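Local atomic coordinates of alpha-glucosidase ([Eubacterium] rectale, PDB entry 6PNR), a protein that probably hydrolyses alpha-linked sulfoquinovosides, glycosides of the sulfonated sugar found in sulfolipids, as a retaining family 31 glycosidase. Residues A[246-258]-A[297-311]. Residues are numbered along the deposited sequence; the frame is centred on the assembly and turned at random.
Sequences VQGGNERSFGLLD and MYPDLPKKIKEINAK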
ATOM      1  N   VAL A 246      20.481 -11.599 -30.189  1.00 27.26           N
ATOM      2  CA  VAL A 246      20.666 -10.488 -31.115  1.00 26.50           C
ATOM      3  C   VAL A 246      19.386 -10.345 -31.927  1.00 28.00           C
ATOM      4  O   VAL A 246      18.514 -11.214 -31.913  1.00 27.91           O
ATOM      5  CB  VAL A 246      21.881 -10.683 -32.050  1.00 26.48           C
ATOM      6  CG1 VAL A 246      23.158 -10.866 -31.241  1.00 22.06           C
ATOM      7  CG2 VAL A 246      21.648 -11.872 -32.993  1.00 22.55           C
ATOM      8  N   GLN A 247      19.278  -9.225 -32.635  1.00 24.87           N
ATOM      9  CA  GLN A 247      18.067  -8.898 -33.370  1.00 24.32           C
ATOM     10  C   GLN A 247      18.440  -8.045 -34.565  1.00 24.11           C
ATOM     11  O   GLN A 247      19.577  -7.585 -34.694  1.00 27.93           O
ATOM     12  CB  GLN A 247      17.050  -8.123 -32.517  1.00 27.06           C
ATOM     13  CG  GLN A 247      16.454  -8.865 -31.326  1.00 25.48           C
ATOM     14  CD  GLN A 247      15.543  -7.964 -30.505  1.00 26.59           C
ATOM     15  OE1 GLN A 247      14.345  -8.209 -30.407  1.00 29.56           O
ATOM     16  NE2 GLN A 247      16.105  -6.906 -29.931  1.00 28.26           N
ATOM     17  N   GLY A 248      17.459  -7.847 -35.441  1.00 25.00           N
ATOM     18  CA  GLY A 248      17.553  -6.863 -36.508  1.00 30.41           C
ATOM     19  C   GLY A 248      17.417  -7.402 -37.911  1.00 30.67           C
ATOM     20  O   GLY A 248      17.546  -6.619 -38.864  1.00 26.72           O
ATOM     21  N   GLY A 249      17.174  -8.692 -38.111  1.00 27.35           N
ATOM     22  CA  GLY A 249      17.098  -9.251 -39.451  1.00 29.19           C
ATOM     23  C   GLY A 249      18.390  -9.940 -39.859  1.00 26.73           C
ATOM     24  O   GLY A 249      19.411  -9.896 -39.164  1.00 27.99           O
ATOM     25  N   ASN A 250      18.341 -10.557 -41.048  1.00 29.29           N
ATOM     26  CA  ASN A 250      19.445 -11.391 -41.524  1.00 28.57           C
ATOM     27  C   ASN A 250      20.796 -10.701 -41.390  1.00 29.21           C
ATOM     28  O   ASN A 250      21.723 -11.230 -40.766  1.00 28.09           O
ATOM     29  CB  ASN A 250      19.228 -11.791 -42.986  1.00 35.80           C
ATOM     30  CG  ASN A 250      18.392 -13.035 -43.137  1.00 41.00           C
ATOM     31  OD1 ASN A 250      18.185 -13.789 -42.185  1.00 40.92           O
ATOM     32  ND2 ASN A 250      17.907 -13.266 -44.348  1.00 43.66           N
ATOM     33  N   GLU A 251      20.947  -9.533 -42.020  1.00 30.65           N
ATOM     34  CA  GLU A 251      22.274  -8.930 -42.083  1.00 30.58           C
ATOM     35  C   GLU A 251      22.797  -8.583 -40.690  1.00 30.48           C
ATOM     36  O   GLU A 251      23.961  -8.847 -40.372  1.00 27.30           O
ATOM     37  CB  GLU A 251      22.246  -7.689 -42.981  1.00 32.91           C
ATOM     38  CG  GLU A 251      23.572  -6.926 -42.988  1.00 40.64           C
ATOM     39  CD  GLU A 251      23.480  -5.600 -43.738  1.00 45.86           C
ATOM     40  OE1 GLU A 251      22.350  -5.153 -44.029  1.00 55.28           O
ATOM     41  OE2 GLU A 251      24.536  -5.010 -44.038  1.00 52.07           O
ATOM     42  N   ARG A 252      21.959  -7.984 -39.839  1.00 27.33           N
ATOM     43  CA  ARG A 252      22.469  -7.563 -38.530  1.00 29.88           C
ATOM     44  C   ARG A 252      22.710  -8.763 -37.610  1.00 25.90           C
ATOM     45  O   ARG A 252      23.766  -8.869 -36.969  1.00 26.12           O
ATOM     46  CB  ARG A 252      21.511  -6.567 -37.868  1.00 30.67           C
ATOM     47  CG  ARG A 252      22.066  -5.959 -36.564  1.00 24.94           C
ATOM     48  CD  ARG A 252      21.108  -4.950 -35.924  1.00 21.10           C
ATOM     49  NE  ARG A 252      21.710  -4.276 -34.760  1.00 25.50           N
ATOM     50  CZ  ARG A 252      21.767  -4.770 -33.521  1.00 29.21           C
ATOM     51  NH1 ARG A 252      21.266  -5.972 -33.233  1.00 23.97           N
ATOM     52  NH2 ARG A 252      22.335  -4.062 -32.550  1.00 25.40           N
ATOM     53  N   SER A 253      21.729  -9.665 -37.515  1.00 25.45           N
ATOM     54  CA  SER A 253      21.840 -10.787 -36.582  1.00 26.23           C
ATOM     55  C   SER A 253      22.971 -11.727 -36.978  1.00 24.34           C
ATOM     56  O   SER A 253      23.848 -12.035 -36.163  1.00 26.88           O
ATOM     57  CB  SER A 253      20.511 -11.547 -36.506  1.00 24.49           C
ATOM     58  OG  SER A 253      19.545 -10.783 -35.813  1.00 24.40           O
ATOM     59  N   PHE A 254      22.975 -12.201 -38.224  1.00 26.49           N
ATOM     60  CA  PHE A 254      24.074 -13.082 -38.610  1.00 25.43           C
ATOM     61  C   PHE A 254      25.390 -12.323 -38.720  1.00 31.03           C
ATOM     62  O   PHE A 254      26.459 -12.923 -38.533  1.00 32.28           O
ATOM     63  CB  PHE A 254      23.726 -13.828 -39.898  1.00 28.19           C
ATOM     64  CG  PHE A 254      22.559 -14.791 -39.728  1.00 30.79           C
ATOM     65  CD1 PHE A 254      22.674 -15.896 -38.902  1.00 29.19           C
ATOM     66  CD2 PHE A 254      21.350 -14.565 -40.355  1.00 31.88           C
ATOM     67  CE1 PHE A 254      21.610 -16.772 -38.723  1.00 34.64           C
ATOM     68  CE2 PHE A 254      20.280 -15.431 -40.177  1.00 33.55           C
ATOM     69  CZ  PHE A 254      20.413 -16.539 -39.358  1.00 32.15           C
ATOM     70  N   GLY A 255      25.333 -11.008 -38.962  1.00 29.91           N
ATOM     71  CA  GLY A 255      26.531 -10.195 -38.854  1.00 28.49           C
ATOM     72  C   GLY A 255      27.111 -10.180 -37.451  1.00 26.35           C
ATOM     73  O   GLY A 255      28.329 -10.254 -37.272  1.00 28.99           O
ATOM     74  N   LEU A 256      26.249 -10.075 -36.437  1.00 24.71           N
ATOM     75  CA  LEU A 256      26.723 -10.082 -35.054  1.00 28.68           C
ATOM     76  C   LEU A 256      27.247 -11.459 -34.651  1.00 28.08           C
ATOM     77  O   LEU A 256      28.183 -11.565 -33.844  1.00 27.82           O
ATOM     78  CB  LEU A 256      25.596  -9.626 -34.122  1.00 20.92           C
ATOM     79  CG  LEU A 256      25.402  -8.103 -34.106  1.00 27.46           C
ATOM     80  CD1 LEU A 256      24.127  -7.713 -33.392  1.00 24.11           C
ATOM     81  CD2 LEU A 256      26.592  -7.446 -33.473  1.00 23.58           C
ATOM     82  N   LEU A 257      26.655 -12.518 -35.196  1.00 26.82           N
ATOM     83  CA  LEU A 257      27.206 -13.858 -35.011  1.00 28.98           C
ATOM     84  C   LEU A 257      28.641 -13.929 -35.515  1.00 27.92           C
ATOM     85  O   LEU A 257      29.551 -14.356 -34.793  1.00 26.88           O
ATOM     86  CB  LEU A 257      26.334 -14.870 -35.749  1.00 23.89           C
ATOM     87  CG  LEU A 257      26.870 -16.301 -35.791  1.00 27.48           C
ATOM     88  CD1 LEU A 257      27.118 -16.797 -34.367  1.00 25.97           C
ATOM     89  CD2 LEU A 257      25.848 -17.175 -36.516  1.00 31.29           C
ATOM     90  N   ASP A 258      28.861 -13.496 -36.761  1.00 28.23           N
ATOM     91  CA  ASP A 258      30.208 -13.460 -37.322  1.00 32.69           C
ATOM     92  C   ASP A 258      31.158 -12.645 -36.450  1.00 28.08           C
ATOM     93  O   ASP A 258      32.289 -13.074 -36.185  1.00 29.61           O
ATOM     94  CB  ASP A 258      30.157 -12.900 -38.745  1.00 32.55           C
ATOM     95  CG  ASP A 258      29.364 -13.790 -39.693  1.00 39.50           C
ATOM     96  OD1 ASP A 258      29.319 -15.016 -39.458  1.00 42.68           O
ATOM     97  OD2 ASP A 258      28.788 -13.269 -40.675  1.00 48.09           O
ATOM     98  N   MET A 297      12.181  -9.446 -42.838  1.00 32.97           N
ATOM     99  CA  MET A 297      13.344  -9.262 -41.970  1.00 31.16           C
ATOM    100  C   MET A 297      14.332 -10.420 -42.084  1.00 29.08           C
ATOM    101  O   MET A 297      15.547 -10.203 -42.083  1.00 29.91           O
ATOM    102  CB  MET A 297      12.893  -9.084 -40.527  1.00 27.18           C
ATOM    103  CG  MET A 297      12.241  -7.743 -40.269  1.00 29.93           C
ATOM    104  SD  MET A 297      11.722  -7.551 -38.554  1.00 35.09           S
ATOM    105  CE  MET A 297      13.320  -7.430 -37.720  1.00 33.15           C
ATOM    106  N   TYR A 298      13.840 -11.658 -42.166  1.00 32.20           N
ATOM    107  CA  TYR A 298      14.695 -12.841 -42.255  1.00 30.03           C
ATOM    108  C   TYR A 298      14.332 -13.668 -43.486  1.00 39.36           C
ATOM    109  O   TYR A 298      13.907 -14.823 -43.362  1.00 34.03           O
ATOM    110  CB  TYR A 298      14.578 -13.689 -40.982  1.00 28.32           C
ATOM    111  CG  TYR A 298      15.158 -13.050 -39.737  1.00 26.96           C
ATOM    112  CD1 TYR A 298      16.513 -13.190 -39.426  1.00 27.73           C
ATOM    113  CD2 TYR A 298      14.358 -12.311 -38.874  1.00 27.76           C
ATOM    114  CE1 TYR A 298      17.046 -12.601 -38.290  1.00 29.67           C
ATOM    115  CE2 TYR A 298      14.883 -11.729 -37.724  1.00 26.62           C
ATOM    116  CZ  TYR A 298      16.224 -11.874 -37.442  1.00 26.33           C
ATOM    117  OH  TYR A 298      16.761 -11.288 -36.313  1.00 28.17           O
ATOM    118  N   PRO A 299      14.516 -13.127 -44.699  1.00 36.25           N
ATOM    119  CA  PRO A 299      14.200 -13.913 -45.903  1.00 36.16           C
ATOM    120  C   PRO A 299      14.994 -15.211 -45.971  1.00 35.15           C
ATOM    121  O   PRO A 299      16.188 -15.255 -45.664  1.00 34.84           O
ATOM    122  CB  PRO A 299      14.571 -12.971 -47.057  1.00 37.91           C
ATOM    123  CG  PRO A 299      15.578 -12.040 -46.476  1.00 40.72           C
ATOM    124  CD  PRO A 299      15.107 -11.821 -45.050  1.00 36.36           C
ATOM    125  N   ASP A 300      14.304 -16.276 -46.374  1.00 39.02           N
ATOM    126  CA  ASP A 300      14.907 -17.598 -46.515  1.00 35.74           C
ATOM    127  C   ASP A 300      15.592 -18.041 -45.222  1.00 33.52           C
ATOM    128  O   ASP A 300      16.660 -18.652 -45.233  1.00 36.06           O
ATOM    129  CB  ASP A 300      15.879 -17.623 -47.695  1.00 44.80           C
ATOM    130  CG  ASP A 300      15.172 -17.459 -49.041  1.00 46.18           C
ATOM    131  OD1 ASP A 300      13.918 -17.538 -49.093  1.00 40.45           O
ATOM    132  OD2 ASP A 300      15.877 -17.242 -50.048  1.00 51.13           O
ATOM    133  N   LEU A 301      14.970 -17.734 -44.089  1.00 30.58           N
ATOM    134  CA  LEU A 301      15.522 -18.178 -42.810  1.00 32.15           C
ATOM    135  C   LEU A 301      15.804 -19.679 -42.766  1.00 30.33           C
ATOM    136  O   LEU A 301      16.889 -20.057 -42.290  1.00 30.82           O
ATOM    137  CB  LEU A 301      14.579 -17.759 -41.669  1.00 31.61           C
ATOM    138  CG  LEU A 301      15.022 -18.127 -40.248  1.00 33.40           C
ATOM    139  CD1 LEU A 301      16.399 -17.574 -39.949  1.00 36.20           C
ATOM    140  CD2 LEU A 301      14.016 -17.641 -39.224  1.00 26.88           C
ATOM    141  N   PRO A 302      14.931 -20.569 -43.261  1.00 33.75           N
ATOM    142  CA  PRO A 302      15.258 -22.008 -43.184  1.00 28.07           C
ATOM    143  C   PRO A 302      16.576 -22.356 -43.845  1.00 33.52           C
ATOM    144  O   PRO A 302      17.337 -23.188 -43.336  1.00 32.20           O
ATOM    145  CB  PRO A 302      14.067 -22.674 -43.897  1.00 29.37           C
ATOM    146  CG  PRO A 302      12.924 -21.701 -43.712  1.00 30.35           C
ATOM    147  CD  PRO A 302      13.593 -20.347 -43.847  1.00 28.97           C
ATOM    148  N   LYS A 303      16.877 -21.717 -44.974  1.00 36.23           N
ATOM    149  CA  LYS A 303      18.172 -21.914 -45.613  1.00 37.81           C
ATOM    150  C   LYS A 303      19.313 -21.425 -44.717  1.00 37.27           C
ATOM    151  O   LYS A 303      20.340 -22.105 -44.577  1.00 36.30           O
ATOM    152  CB  LYS A 303      18.173 -21.181 -46.963  1.00 42.76           C
ATOM    153  CG  LYS A 303      19.250 -21.637 -47.929  1.00 50.40           C
ATOM    154  CD  LYS A 303      19.111 -20.963 -49.299  1.00 63.61           C
ATOM    155  CE  LYS A 303      20.175 -21.487 -50.276  1.00 69.42           C
ATOM    156  NZ  LYS A 303      20.055 -20.912 -51.651  1.00 61.37           N
ATOM    157  N   LYS A 304      19.152 -20.242 -44.110  1.00 35.41           N
ATOM    158  CA  LYS A 304      20.189 -19.703 -43.231  1.00 35.43           C
ATOM    159  C   LYS A 304      20.425 -20.611 -42.036  1.00 35.21           C
ATOM    160  O   LYS A 304      21.570 -20.801 -41.609  1.00 35.88           O
ATOM    161  CB  LYS A 304      19.808 -18.311 -42.737  1.00 36.49           C
ATOM    162  CG  LYS A 304      19.626 -17.267 -43.822  1.00 45.66           C
ATOM    163  CD  LYS A 304      20.974 -16.793 -44.330  1.00 50.75           C
ATOM    164  CE  LYS A 304      20.852 -15.429 -44.986  1.00 44.72           C
ATOM    165  NZ  LYS A 304      19.895 -15.468 -46.128  1.00 57.02           N
ATOM    166  N   ILE A 305      19.346 -21.156 -41.464  1.00 31.14           N
ATOM    167  CA  ILE A 305      19.491 -22.074 -40.337  1.00 29.31           C
ATOM    168  C   ILE A 305      20.340 -23.277 -40.730  1.00 31.62           C
ATOM    169  O   ILE A 305      21.234 -23.695 -39.980  1.00 30.79           O
ATOM    170  CB  ILE A 305      18.106 -22.488 -39.807  1.00 30.07           C
ATOM    171  CG1 ILE A 305      17.445 -21.291 -39.107  1.00 29.90           C
ATOM    172  CG2 ILE A 305      18.240 -23.663 -38.847  1.00 28.67           C
ATOM    173  CD1 ILE A 305      15.980 -21.493 -38.768  1.00 27.86           C
ATOM    174  N   LYS A 306      20.099 -23.837 -41.922  1.00 32.23           N
ATOM    175  CA  LYS A 306      20.910 -24.971 -42.368  1.00 30.95           C
ATOM    176  C   LYS A 306      22.382 -24.593 -42.447  1.00 34.13           C
ATOM    177  O   LYS A 306      23.252 -25.352 -42.003  1.00 33.35           O
ATOM    178  CB  LYS A 306      20.428 -25.478 -43.729  1.00 36.21           C
ATOM    179  CG  LYS A 306      19.088 -26.206 -43.718  1.00 34.11           C
ATOM    180  CD  LYS A 306      18.638 -26.505 -45.152  1.00 37.56           C
ATOM    181  CE  LYS A 306      17.396 -27.389 -45.195  1.00 41.46           C
ATOM    182  NZ  LYS A 306      16.878 -27.537 -46.592  1.00 38.53           N
ATOM    183  N   GLU A 307      22.678 -23.403 -42.984  1.00 30.62           N
ATOM    184  CA  GLU A 307      24.069 -22.980 -43.127  1.00 38.45           C
ATOM    185  C   GLU A 307      24.770 -22.896 -41.779  1.00 37.50           C
ATOM    186  O   GLU A 307      25.887 -23.403 -41.620  1.00 37.25           O
ATOM    187  CB  GLU A 307      24.144 -21.632 -43.841  1.00 36.86           C
ATOM    188  CG  GLU A 307      23.508 -21.615 -45.210  1.00 53.20           C
ATOM    189  CD  GLU A 307      23.510 -20.223 -45.817  1.00 64.52           C
ATOM    190  OE1 GLU A 307      24.192 -19.333 -45.252  1.00 62.90           O
ATOM    191  OE2 GLU A 307      22.828 -20.021 -46.848  1.00 63.82           O
ATOM    192  N   ILE A 308      24.138 -22.252 -40.790  1.00 31.66           N
ATOM    193  CA  ILE A 308      24.846 -22.112 -39.522  1.00 30.11           C
ATOM    194  C   ILE A 308      24.885 -23.446 -38.774  1.00 29.80           C
ATOM    195  O   ILE A 308      25.833 -23.706 -38.022  1.00 30.29           O
ATOM    196  CB  ILE A 308      24.252 -20.977 -38.656  1.00 31.08           C
ATOM    197  CG1 ILE A 308      22.839 -21.304 -38.191  1.00 24.40           C
ATOM    198  CG2 ILE A 308      24.274 -19.648 -39.401  1.00 33.76           C
ATOM    199  CD1 ILE A 308      22.351 -20.368 -37.124  1.00 26.59           C
ATOM    200  N   ASN A 309      23.871 -24.309 -38.958  1.00 33.31           N
ATOM    201  CA  ASN A 309      23.927 -25.662 -38.400  1.00 29.18           C
ATOM    202  C   ASN A 309      25.174 -26.403 -38.872  1.00 36.00           C
ATOM    203  O   ASN A 309      25.845 -27.077 -38.079  1.00 32.65           O
ATOM    204  CB  ASN A 309      22.696 -26.473 -38.807  1.00 32.97           C
ATOM    205  CG  ASN A 309      21.457 -26.105 -38.023  1.00 35.25           C
ATOM    206  OD1 ASN A 309      21.495 -25.276 -37.106  1.00 35.11           O
ATOM    207  ND2 ASN A 309      20.334 -26.714 -38.393  1.00 30.21           N
ATOM    208  N   ALA A 310      25.487 -26.301 -40.168  1.00 29.26           N
ATOM    209  CA  ALA A 310      26.670 -26.971 -40.700  1.00 36.14           C
ATOM    210  C   ALA A 310      27.953 -26.448 -40.067  1.00 40.69           C
ATOM    211  O   ALA A 310      28.986 -27.122 -40.135  1.00 39.96           O
ATOM    212  CB  ALA A 310      26.721 -26.818 -42.226  1.00 32.88           C
ATOM    213  N   LYS A 311      27.909 -25.272 -39.439  1.00 39.22           N
ATOM    214  CA  LYS A 311      29.043 -24.720 -38.708  1.00 39.85           C
ATOM    215  C   LYS A 311      28.978 -25.000 -37.213  1.00 39.29           C
ATOM    216  O   LYS A 311      29.767 -24.426 -36.457  1.00 40.89           O
ATOM    217  CB  LYS A 311      29.141 -23.209 -38.940  1.00 41.40           C
ATOM    218  CG  LYS A 311      29.526 -22.808 -40.351  1.00 47.43           C
ATOM    219  CD  LYS A 311      29.467 -21.281 -40.530  1.00 55.23           C
ATOM    220  CE  LYS A 311      30.315 -20.540 -39.479  1.00 64.32           C
ATOM    221  NZ  LYS A 311      30.229 -19.043 -39.578  1.00 57.72           N
TER
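On the outside of the family 31 TIM barrel, the start of helix 250-262 and helix 301-310 run nearly parallel (7°, axes of the segments 12.7 Å apart at their closest), and the turn leading into the latter, M297 to P299, is tied to the first turn of the former. With CG lying beside its own backbone N (chi1 -68°), the Y298 ring slides under the N-cap residue G249, whose CA sits over one face, 3.6 Å from the centroid. Y298 OH accepts from G249 N at 3.2 Å and from S253 OG at 2.9 Å, and is also hydrogen-bonded to the D274 carboxylate. Replacing Y298 by alanine is likely to leave the G249 N-H and the S253 hydroxyl without their shared acceptor, and D274 without this partner. Alongside, N250 N donates to M297 O (3.0 Å), and the N250 amide, turned 82° from the Y298 ring, sends ND2 in the carbonyl plane to a lone pair of P299 O at 2.9 Å. N250 OD1 is left buried without a polar partner, against Y298 CD1. One turn further along, F254 reaches across to helix 301-310: CZ meets K304 CB at 3.9 Å and, at the ring edge, L301 CD1, while CE1 touches I308 CG2 (4.0 Å). F254 also rests on I270 and F315, I308 on I270, and L301 on F315, in strands 267-271 and 314-319, the layering of helices on parallel strands typical of a beta/alpha barrel.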